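Local coordinates for protein PHOX (Pseudomonas fluorescens, PDB 4A9V) that hydrolyses phosphate monoesters as an alkaline phosphatase, with a complex iron-calcium cofactor that catalyses phosphotransfer, at residues Arg95-His100 with Arg111-Cys116; Pro154-Glu159 with His168-Leu173; Glu273-Ala278 with Ala285-Gly290. One frame throughout, in Å; residues are numbered along the deposited sequence.

Overall arrangement
The three contacts follow one another along the chain of a beta-propeller phosphatase, and none touches another. Contact 3 is the one at the cofactor: Glu273, at the inner end of its hairpin, binds iron and calcium. The centre of contact 3 lies about 11 Å from the centre of the chain. Contacts 1 and 2 lie farther out, with their centres about 22 Å and 24 Å from that point, and both lie away from the metal site. Contact 1 packs two helix ends. Contact 2 joins a type II turn to the residues before strand 171-173, at the surface. These two come within about 7 Å at their nearest atoms. Contact 3 stays about 12 Å from contact 2 and about 15 Å from contact 1, again between nearest atoms.

Contact 1: Arg95-His100 with Arg111-Cys116; sequences RYLYPH and RKALAC. With EDO (1,2-ethanediol), chain J.
Leu97 and Ala113 mark the closest backbone approach between the end of helix 94-97 and helix 107-115, with their CA atoms 7.8 Å apart. Tyr98 is the first residue past the shorter helix to leave helical angles. Its neighbour Leu97 carries much of the packing. CG of Leu97 stands anti to the backbone N (chi1 180°), which sends both methyls against the longer helix. CD1 meets SG of Cys116 at 3.4 Å and also CE of Lys112, while CD2 lies 3.9 Å from CA of Ala113. Lys112 runs fully extended past Leu97 in the opposite direction. Its NZ donates to O of Leu97 at 3.0 Å, tilted 25° from the carbonyl plane. NZ also bonds to O of Gly55, so the buried ammonium is gripped by at least two backbone carbonyls. A methionine in place of Lys112 would probably leave the carbonyls of Leu97 and Gly55 without this shared donor. The Tyr98 ring slides past the lysine chain, with CE1 4.1 Å from CD of Lys112. Its OH rests 3.6 Å from CB of Ala113 and is hydrogen-bonded to O of Asp109. This is a helix-end contact held by one ammonium and a small apolar patch. Helix 57-60 packs against Arg111, Ala115 and Cys116, and strand 118-127 follows just after Cys116.

Contact 2: Pro154-Glu159 with His168-Leu173; sequences PAAGHE and HGKKVL
Gly157 and Gly169 meet backbone to backbone, with their CA atoms 4.1 Å apart. Gly157 belongs to a type II beta turn that runs from Ala155 to His158. The turn lies in the loop between strands 148-152 and 171-173 of a mixed sheet. Within it, N of His158 donates to O of Ala155. Across the contact, N of Gly157 donates to O of Gly169 at 2.9 Å. The N-H points well at the oxygen (157°), but the donor stands above the carbonyl plane. Both glycines have positive phi. A beta carbon on Gly169 would sit tightly against CA of Gly157, and one on Gly157 would crowd CE of Lys170.

Lys170 supplies the main side-chain contact. Its CG is anti to the carbonyl carbon and beside the backbone N (chi1 -63°). From there the chain is extended to NZ and passes alongside the turn. CG lies 3.8 Å from N of Gly157, and CE is 4.0 Å from CA of the same glycine. The methyl of Ala156 adds an apolar touch, its CB 4.2 Å from CG of Lys170, and also packs on Ile151 of strand 148-152. NE2 of His158 is hydrogen-bonded to OD2 of Asp363, and the side chain touches helix 364-369. The contact thus ties the turn to the residues leading into edge strand 171-173. A CA-H...O contact adds to the backbone bond: CA of Gly157 lies 3.3 Å from O of His168.

Contact 3: Glu273-Ala278 with Ala285-Gly290; sequences ENAALA and AVVYMG. With CA (calcium ion), chain Q; FEO (mu-oxo-diiron), chain S.
Ala276 and Tyr288 form a hydrogen-bonded pair in an antiparallel beta hairpin of the propeller, made by strands 276-279 and 284-290. N of Ala276 donates to O of Tyr288 at 2.9 Å, nearly straight (176°) and in the carbonyl plane. N of Tyr288 returns a bond to O of Ala276. Ala278 and Val286 repeat this reciprocal pairing. Here N of Val286 approaches O of Ala278 from above the carbonyl plane. Leu277 and Val287 are the non-hydrogen-bonded pair between them, side by side on the other face.

Toward the cofactor the ladder opens and water enters. Water 1 accepts from N of Asn274 and N of Gly290, and it lies 2.7 Å from OD1 of Asn274, to which it can donate. Water 2 donates to O of Asn274 and O of Gly290. That glycine oxygen also accepts from N of Glu273 at 3.1 Å, so two donors hold it. ND2 of Asn274 is satisfied by O of Ile389, and OH of Tyr288 bonds to ND1 of His439.

The hairpin thus delivers Glu273 to the metal cluster. Its CG is anti to the backbone N, and a bend at chi2 (93°) turns the carboxylate to the metals. Glu194, Asp292 and Glu387 also bind iron of the cluster, and Asp479 shares the calcium. The carboxylate of Glu273 bridges one iron and the calcium: OE1 is 2.0 Å from iron FE2, and OE2 binds the calcium ion at 2.3 Å.

Contact 1: Arg95-His100 with Arg111-Cys116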
loop_
_atom_site.group_PDB
_atom_site.type_symbol
_atom_site.label_atom_id
_atom_site.label_comp_id
_atom_site.label_asym_id
_atom_site.label_seq_id
_atom_site.Cartn_x
_atom_site.Cartn_y
_atom_site.Cartn_z
ATOM N N ARG A 95 -13.799 -0.271 17.403
ATOM C CA ARG A 95 -15.154 0.189 17.700
ATOM C C ARG A 95 -16.226 -0.660 17.039
ATOM O O ARG A 95 -17.356 -0.713 17.527
ATOM C CB ARG A 95 -15.339 1.668 17.352
ATOM C CG ARG A 95 -15.434 1.982 15.873
ATOM C CD ARG A 95 -15.469 3.483 15.622
ATOM N NE ARG A 95 -16.650 4.101 16.220
ATOM C CZ ARG A 95 -16.654 5.287 16.823
ATOM N NH1 ARG A 95 -15.568 6.047 16.807
ATOM N NH2 ARG A 95 -17.789 5.784 17.285
ATOM N N TYR A 96 -15.871 -1.319 15.939
ATOM C CA TYR A 96 -16.801 -2.170 15.200
ATOM C C TYR A 96 -16.490 -3.660 15.349
ATOM O O TYR A 96 -17.366 -4.494 15.145
ATOM C CB TYR A 96 -16.841 -1.776 13.721
ATOM C CG TYR A 96 -17.188 -0.325 13.495
ATOM C CD1 TYR A 96 -18.337 0.225 14.039
ATOM C CD2 TYR A 96 -16.384 0.490 12.712
ATOM C CE1 TYR A 96 -18.655 1.551 13.839
ATOM C CE2 TYR A 96 -16.705 1.815 12.489
ATOM C CZ TYR A 96 -17.831 2.344 13.077
ATOM O OH TYR A 96 -18.156 3.671 12.916
ATOM N N LEU A 97 -15.250 -4.010 15.658
ATOM C CA LEU A 97 -14.832 -5.405 15.632
ATOM C C LEU A 97 -15.453 -6.201 16.784
ATOM O O LEU A 97 -15.843 -7.354 16.612
ATOM C CB LEU A 97 -13.306 -5.502 15.686
ATOM C CG LEU A 97 -12.738 -6.924 15.670
ATOM C CD1 LEU A 97 -13.146 -7.670 14.406
ATOM C CD2 LEU A 97 -11.225 -6.897 15.818
ATOM N N TYR A 98 -15.456 -5.601 17.973
ATOM C CA TYR A 98 -15.887 -6.271 19.200
ATOM C C TYR A 98 -17.232 -5.699 19.643
ATOM O O TYR A 98 -17.472 -4.507 19.483
ATOM C CB TYR A 98 -14.865 -6.040 20.318
ATOM C CG TYR A 98 -13.447 -6.418 19.954
ATOM C CD1 TYR A 98 -13.109 -7.729 19.637
ATOM C CD2 TYR A 98 -12.444 -5.461 19.936
ATOM C CE1 TYR A 98 -11.797 -8.086 19.376
ATOM C CE2 TYR A 98 -11.124 -5.807 19.703
ATOM C CZ TYR A 98 -10.810 -7.111 19.392
ATOM O OH TYR A 98 -9.491 -7.414 19.104
ATOM N N PRO A 99 -18.034 -6.493 20.366
ATOM C CA PRO A 99 -19.286 -5.922 20.881
ATOM C C PRO A 99 -19.031 -4.777 21.852
ATOM O O PRO A 99 -19.801 -3.819 21.894
ATOM C CB PRO A 99 -19.958 -7.094 21.602
ATOM C CG PRO A 99 -19.263 -8.319 21.132
ATOM C CD PRO A 99 -17.882 -7.917 20.701
ATOM N N HIS A 100 -17.951 -4.888 22.620
ATOM C CA HIS A 100 -17.600 -3.877 23.609
ATOM C C HIS A 100 -17.026 -2.628 22.984
ATOM O O HIS A 100 -16.964 -1.584 23.639
ATOM C CB HIS A 100 -16.639 -4.449 24.657
ATOM C CG HIS A 100 -15.401 -5.094 24.079
ATOM N ND1 HIS A 100 -14.387 -4.373 23.556
ATOM C CD2 HIS A 100 -14.980 -6.423 24.071
ATOM C CE1 HIS A 100 -13.373 -5.197 23.235
ATOM N NE2 HIS A 100 -13.750 -6.455 23.516
ATOM N N ARG A 111 -6.513 -12.801 18.835
ATOM C CA ARG A 111 -6.625 -13.703 17.693
ATOM C C ARG A 111 -7.610 -13.176 16.651
ATOM O O ARG A 111 -7.365 -13.245 15.446
ATOM C CB ARG A 111 -7.068 -15.078 18.176
ATOM C CG ARG A 111 -7.158 -16.107 17.070
ATOM C CD ARG A 111 -7.804 -17.379 17.571
ATOM N NE ARG A 111 -8.168 -18.244 16.458
ATOM C CZ ARG A 111 -8.862 -19.367 16.588
ATOM N NH1 ARG A 111 -9.296 -19.749 17.781
ATOM N NH2 ARG A 111 -9.132 -20.107 15.522
ATOM N N LYS A 112 -8.717 -12.603 17.111
ATOM C CA LYS A 112 -9.738 -12.075 16.218
ATOM C C LYS A 112 -9.232 -10.856 15.433
ATOM O O LYS A 112 -9.510 -10.722 14.245
ATOM C CB LYS A 112 -10.979 -11.715 17.029
ATOM C CG LYS A 112 -12.151 -11.191 16.233
ATOM C CD LYS A 112 -13.393 -11.133 17.103
ATOM C CE LYS A 112 -14.459 -10.250 16.495
ATOM N NZ LYS A 112 -15.714 -10.262 17.297
ATOM N N ALA A 113 -8.459 -9.987 16.083
ATOM C CA ALA A 113 -7.836 -8.848 15.397
ATOM C C ALA A 113 -6.822 -9.327 14.362
ATOM O O ALA A 113 -6.816 -8.850 13.230
ATOM C CB ALA A 113 -7.185 -7.906 16.405
ATOM N N LEU A 114 -5.970 -10.270 14.737
ATOM C CA LEU A 114 -4.995 -10.810 13.792
ATOM C C LEU A 114 -5.685 -11.487 12.601
ATOM O O LEU A 114 -5.202 -11.415 11.466
ATOM C CB LEU A 114 -4.082 -11.804 14.512
ATOM C CG LEU A 114 -2.944 -11.143 15.292
ATOM C CD1 LEU A 114 -2.450 -12.051 16.403
ATOM C CD2 LEU A 114 -1.794 -10.769 14.376
ATOM N N ALA A 115 -6.856 -12.072 12.852
ATOM C CA ALA A 115 -7.637 -12.728 11.813
ATOM C C ALA A 115 -8.142 -11.739 10.766
ATOM O O ALA A 115 -8.419 -12.118 9.630
ATOM C CB ALA A 115 -8.805 -13.469 12.436
ATOM N N CYS A 116 -8.351 -10.493 11.178
ATOM C CA CYS A 116 -8.835 -9.452 10.281
ATOM C C CYS A 116 -7.813 -9.013 9.248
ATOM O O CYS A 116 -8.183 -8.312 8.314
ATOM C CB CYS A 116 -9.226 -8.217 11.083
ATOM S SG CYS A 116 -10.761 -8.335 12.020
HETATM C C1 EDO J . -21.440 -2.542 18.296
HETATM O O1 EDO J . -21.827 -3.288 17.135
HETATM C C2 EDO J . -19.921 -2.591 18.466
HETATM O O2 EDO J . -19.388 -3.658 17.663
#

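Contact 2: Pro154-Glu159 with His168-Leu173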
loop_
_atom_site.group_PDB
_atom_site.type_symbol
_atom_site.label_atom_id
_atom_site.label_comp_id
_atom_site.label_asym_id
_atom_site.label_seq_id
_atom_site.Cartn_x
_atom_site.Cartn_y
_atom_site.Cartn_z
ATOM N N PRO A 154 18.419 -13.573 1.813
ATOM C CA PRO A 154 19.676 -13.600 2.548
ATOM C C PRO A 154 19.521 -13.573 4.064
ATOM O O PRO A 154 20.435 -13.984 4.774
ATOM C CB PRO A 154 20.392 -12.346 2.054
ATOM C CG PRO A 154 19.879 -12.170 0.665
ATOM C CD PRO A 154 18.427 -12.562 0.742
ATOM N N ALA A 155 18.423 -13.019 4.568
ATOM C CA ALA A 155 18.241 -12.909 6.010
ATOM C C ALA A 155 17.565 -14.136 6.614
ATOM O O ALA A 155 17.519 -14.260 7.828
ATOM C CB ALA A 155 17.470 -11.644 6.364
ATOM N N ALA A 156 17.063 -15.048 5.787
ATOM C CA ALA A 156 16.490 -16.287 6.311
ATOM C C ALA A 156 17.534 -17.043 7.125
ATOM O O ALA A 156 18.676 -17.196 6.694
ATOM C CB ALA A 156 15.978 -17.157 5.179
ATOM N N GLY A 157 17.159 -17.462 8.327
ATOM C CA GLY A 157 18.047 -18.255 9.167
ATOM C C GLY A 157 19.064 -17.447 9.954
ATOM O O GLY A 157 19.878 -18.016 10.673
ATOM N N HIS A 158 19.028 -16.126 9.842
ATOM C CA HIS A 158 19.970 -15.288 10.581
ATOM C C HIS A 158 19.664 -15.323 12.055
ATOM O O HIS A 158 18.506 -15.450 12.454
ATOM C CB HIS A 158 19.915 -13.853 10.078
ATOM C CG HIS A 158 21.085 -13.018 10.519
ATOM N ND1 HIS A 158 21.061 -12.273 11.639
ATOM C CD2 HIS A 158 22.351 -12.864 9.967
ATOM C CE1 HIS A 158 22.247 -11.646 11.779
ATOM N NE2 HIS A 158 23.035 -12.018 10.759
ATOM N N GLU A 159 20.684 -15.102 12.877
ATOM C CA GLU A 159 20.494 -14.992 14.321
ATOM C C GLU A 159 19.388 -13.999 14.701
ATOM O O GLU A 159 18.598 -14.263 15.606
ATOM C CB GLU A 159 21.806 -14.582 14.984
ATOM C CG GLU A 159 22.790 -15.730 15.165
ATOM C CD GLU A 159 22.199 -16.904 15.927
ATOM O OE1 GLU A 159 21.927 -16.751 17.137
ATOM O OE2 GLU A 159 22.197 -18.021 15.370
ATOM N N HIS A 168 15.091 -21.706 14.161
ATOM C CA HIS A 168 15.886 -21.775 12.937
ATOM C C HIS A 168 15.733 -20.583 12.030
ATOM O O HIS A 168 16.477 -20.452 11.063
ATOM C CB HIS A 168 15.577 -23.052 12.173
ATOM C CG HIS A 168 15.869 -24.309 12.951
ATOM N ND1 HIS A 168 17.082 -24.565 13.477
ATOM C CD2 HIS A 168 15.014 -25.290 13.446
ATOM C CE1 HIS A 168 17.016 -25.673 14.236
ATOM N NE2 HIS A 168 15.748 -26.113 14.220
ATOM N N GLY A 169 14.834 -19.660 12.364
ATOM C CA GLY A 169 14.761 -18.382 11.655
ATOM C C GLY A 169 14.242 -18.448 10.226
ATOM O O GLY A 169 14.506 -17.544 9.436
ATOM N N LYS A 170 13.377 -19.420 9.938
ATOM C CA LYS A 170 12.821 -19.582 8.593
ATOM C C LYS A 170 11.314 -19.777 8.552
ATOM O O LYS A 170 10.743 -19.894 7.467
ATOM C CB LYS A 170 13.510 -20.725 7.859
ATOM C CG LYS A 170 14.988 -20.461 7.635
ATOM C CD LYS A 170 15.636 -21.491 6.731
ATOM C CE LYS A 170 17.111 -21.176 6.541
ATOM N NZ LYS A 170 17.755 -22.067 5.538
ATOM N N LYS A 171 10.673 -19.751 9.715
ATOM C CA LYS A 171 9.234 -19.952 9.797
ATOM C C LYS A 171 8.614 -18.890 10.682
ATOM O O LYS A 171 8.901 -18.830 11.868
ATOM C CB LYS A 171 8.925 -21.338 10.361
ATOM C CG LYS A 171 9.327 -22.471 9.435
ATOM C CD LYS A 171 8.918 -23.817 10.008
ATOM C CE LYS A 171 9.255 -24.953 9.060
ATOM N NZ LYS A 171 8.721 -26.246 9.567
ATOM N N VAL A 172 7.638 -18.177 10.147
ATOM C CA VAL A 172 7.064 -17.049 10.855
ATOM C C VAL A 172 5.545 -17.157 10.834
ATOM O O VAL A 172 4.961 -17.607 9.853
ATOM C CB VAL A 172 7.551 -15.708 10.250
ATOM C CG1 VAL A 172 7.297 -15.646 8.755
ATOM C CG2 VAL A 172 6.932 -14.510 10.966
ATOM N N LEU A 173 4.916 -16.761 11.933
ATOM C CA LEU A 173 3.467 -16.660 11.987
ATOM C C LEU A 173 3.025 -15.294 11.492
ATOM O O LEU A 173 3.332 -14.254 12.085
ATOM C CB LEU A 173 2.951 -16.896 13.400
ATOM C CG LEU A 173 3.209 -18.287 13.974
ATOM C CD1 LEU A 173 2.573 -18.400 15.345
ATOM C CD2 LEU A 173 2.701 -19.377 13.043
#

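Contact 3: Glu273-Ala278 with Ala285-Gly290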
loop_
_atom_site.group_PDB
_atom_site.type_symbol
_atom_site.label_atom_id
_atom_site.label_comp_id
_atom_site.label_asym_id
_atom_site.label_seq_id
_atom_site.Cartn_x
_atom_site.Cartn_y
_atom_site.Cartn_z
ATOM N N GLU A 273 4.962 0.284 1.525
ATOM C CA GLU A 273 3.640 0.648 1.016
ATOM C C GLU A 273 3.230 -0.297 -0.115
ATOM O O GLU A 273 2.370 -1.154 0.073
ATOM C CB GLU A 273 3.601 2.096 0.554
ATOM C CG GLU A 273 2.206 2.522 0.119
ATOM C CD GLU A 273 1.395 3.174 1.221
ATOM O OE1 GLU A 273 2.005 3.568 2.248
ATOM O OE2 GLU A 273 0.160 3.320 1.030
ATOM N N ASN A 274 3.828 -0.144 -1.297
ATOM C CA ASN A 274 3.556 -1.054 -2.413
ATOM C C ASN A 274 4.846 -1.502 -3.089
ATOM O O ASN A 274 5.950 -1.216 -2.630
ATOM C CB ASN A 274 2.502 -0.490 -3.406
ATOM C CG ASN A 274 3.104 0.314 -4.548
ATOM O OD1 ASN A 274 4.108 1.010 -4.388
ATOM N ND2 ASN A 274 2.405 0.332 -5.679
ATOM N N ALA A 275 4.687 -2.290 -4.145
ATOM C CA ALA A 275 5.809 -2.909 -4.830
ATOM C C ALA A 275 5.518 -2.870 -6.327
ATOM O O ALA A 275 4.655 -3.585 -6.822
ATOM C CB ALA A 275 5.988 -4.341 -4.349
ATOM N N ALA A 276 6.139 -1.919 -7.013
ATOM C CA ALA A 276 5.827 -1.626 -8.411
ATOM C C ALA A 276 6.774 -2.382 -9.329
ATOM O O ALA A 276 7.981 -2.149 -9.304
ATOM C CB ALA A 276 5.936 -0.131 -8.672
ATOM N N LEU A 277 6.228 -3.287 -10.135
ATOM C CA LEU A 277 7.043 -4.132 -11.009
ATOM C C LEU A 277 7.414 -3.419 -12.302
ATOM O O LEU A 277 6.569 -2.814 -12.958
ATOM C CB LEU A 277 6.296 -5.426 -11.335
ATOM C CG LEU A 277 6.590 -6.620 -10.430
ATOM C CD1 LEU A 277 7.985 -7.174 -10.659
ATOM C CD2 LEU A 277 6.367 -6.283 -8.969
ATOM N N ALA A 278 8.647 -3.648 -12.734
ATOM C CA ALA A 278 9.116 -3.267 -14.052
ATOM C C ALA A 278 10.148 -4.306 -14.483
ATOM O O ALA A 278 10.374 -5.294 -13.785
ATOM C CB ALA A 278 9.724 -1.865 -14.010
ATOM N N ALA A 285 13.904 -8.558 -13.288
ATOM C CA ALA A 285 12.808 -7.927 -12.565
ATOM C C ALA A 285 13.291 -6.717 -11.783
ATOM O O ALA A 285 14.370 -6.735 -11.190
ATOM C CB ALA A 285 12.148 -8.929 -11.630
ATOM N N VAL A 286 12.448 -5.695 -11.756
ATOM C CA VAL A 286 12.679 -4.489 -10.974
ATOM C C VAL A 286 11.448 -4.254 -10.106
ATOM O O VAL A 286 10.315 -4.395 -10.566
ATOM C CB VAL A 286 12.917 -3.277 -11.906
ATOM C CG1 VAL A 286 13.102 -1.995 -11.111
ATOM C CG2 VAL A 286 14.115 -3.539 -12.812
ATOM N N VAL A 287 11.690 -3.937 -8.840
ATOM C CA VAL A 287 10.608 -3.640 -7.904
ATOM C C VAL A 287 10.897 -2.316 -7.201
ATOM O O VAL A 287 11.851 -2.217 -6.433
ATOM C CB VAL A 287 10.439 -4.751 -6.848
ATOM C CG1 VAL A 287 9.190 -4.489 -6.022
ATOM C CG2 VAL A 287 10.407 -6.132 -7.492
ATOM N N TYR A 288 10.126 -1.279 -7.519
ATOM C CA TYR A 288 10.246 0.013 -6.829
ATOM C C TYR A 288 9.365 0.017 -5.580
ATOM O O TYR A 288 8.234 -0.474 -5.613
ATOM C CB TYR A 288 9.823 1.166 -7.752
ATOM C CG TYR A 288 10.697 1.353 -8.970
ATOM C CD1 TYR A 288 11.912 2.006 -8.875
ATOM C CD2 TYR A 288 10.260 0.968 -10.228
ATOM C CE1 TYR A 288 12.690 2.233 -9.996
ATOM C CE2 TYR A 288 11.030 1.185 -11.358
ATOM C CZ TYR A 288 12.239 1.843 -11.240
ATOM O OH TYR A 288 13.024 2.080 -12.349
ATOM N N MET A 289 9.877 0.564 -4.479
ATOM C CA MET A 289 9.242 0.431 -3.172
ATOM C C MET A 289 9.398 1.705 -2.348
ATOM O O MET A 289 10.517 2.148 -2.099
ATOM C CB MET A 289 9.885 -0.719 -2.397
ATOM C CG MET A 289 9.638 -2.082 -3.009
ATOM S SD MET A 289 10.530 -3.401 -2.163
ATOM C CE MET A 289 12.208 -3.056 -2.696
ATOM N N GLY A 290 8.301 2.165 -1.757
ATOM C CA GLY A 290 8.336 3.277 -0.816
ATOM C C GLY A 290 8.275 2.798 0.625
ATOM O O GLY A 290 7.667 1.770 0.925
HETATM CA CA CA Q . -1.851 4.045 1.911
HETATM FE FE1 FEO S . -1.041 1.773 4.664
HETATM FE FE2 FEO S . 1.113 4.376 3.859
HETATM O O FEO S . -0.629 3.554 3.980
HETATM O O HOH W 1 5.610 1.976 -2.369
HETATM O O HOH W 2 7.487 -0.914 -0.298
HETATM O O HOH W 3 -2.935 2.120 3.686
HETATM O O HOH W 4 -2.275 1.820 0.823
HETATM O O HOH W 5 -4.221 4.028 1.148
HETATM O O HOH W 6 -3.010 5.114 4.014
HETATM O O HOH W 7 -1.783 3.070 6.373
#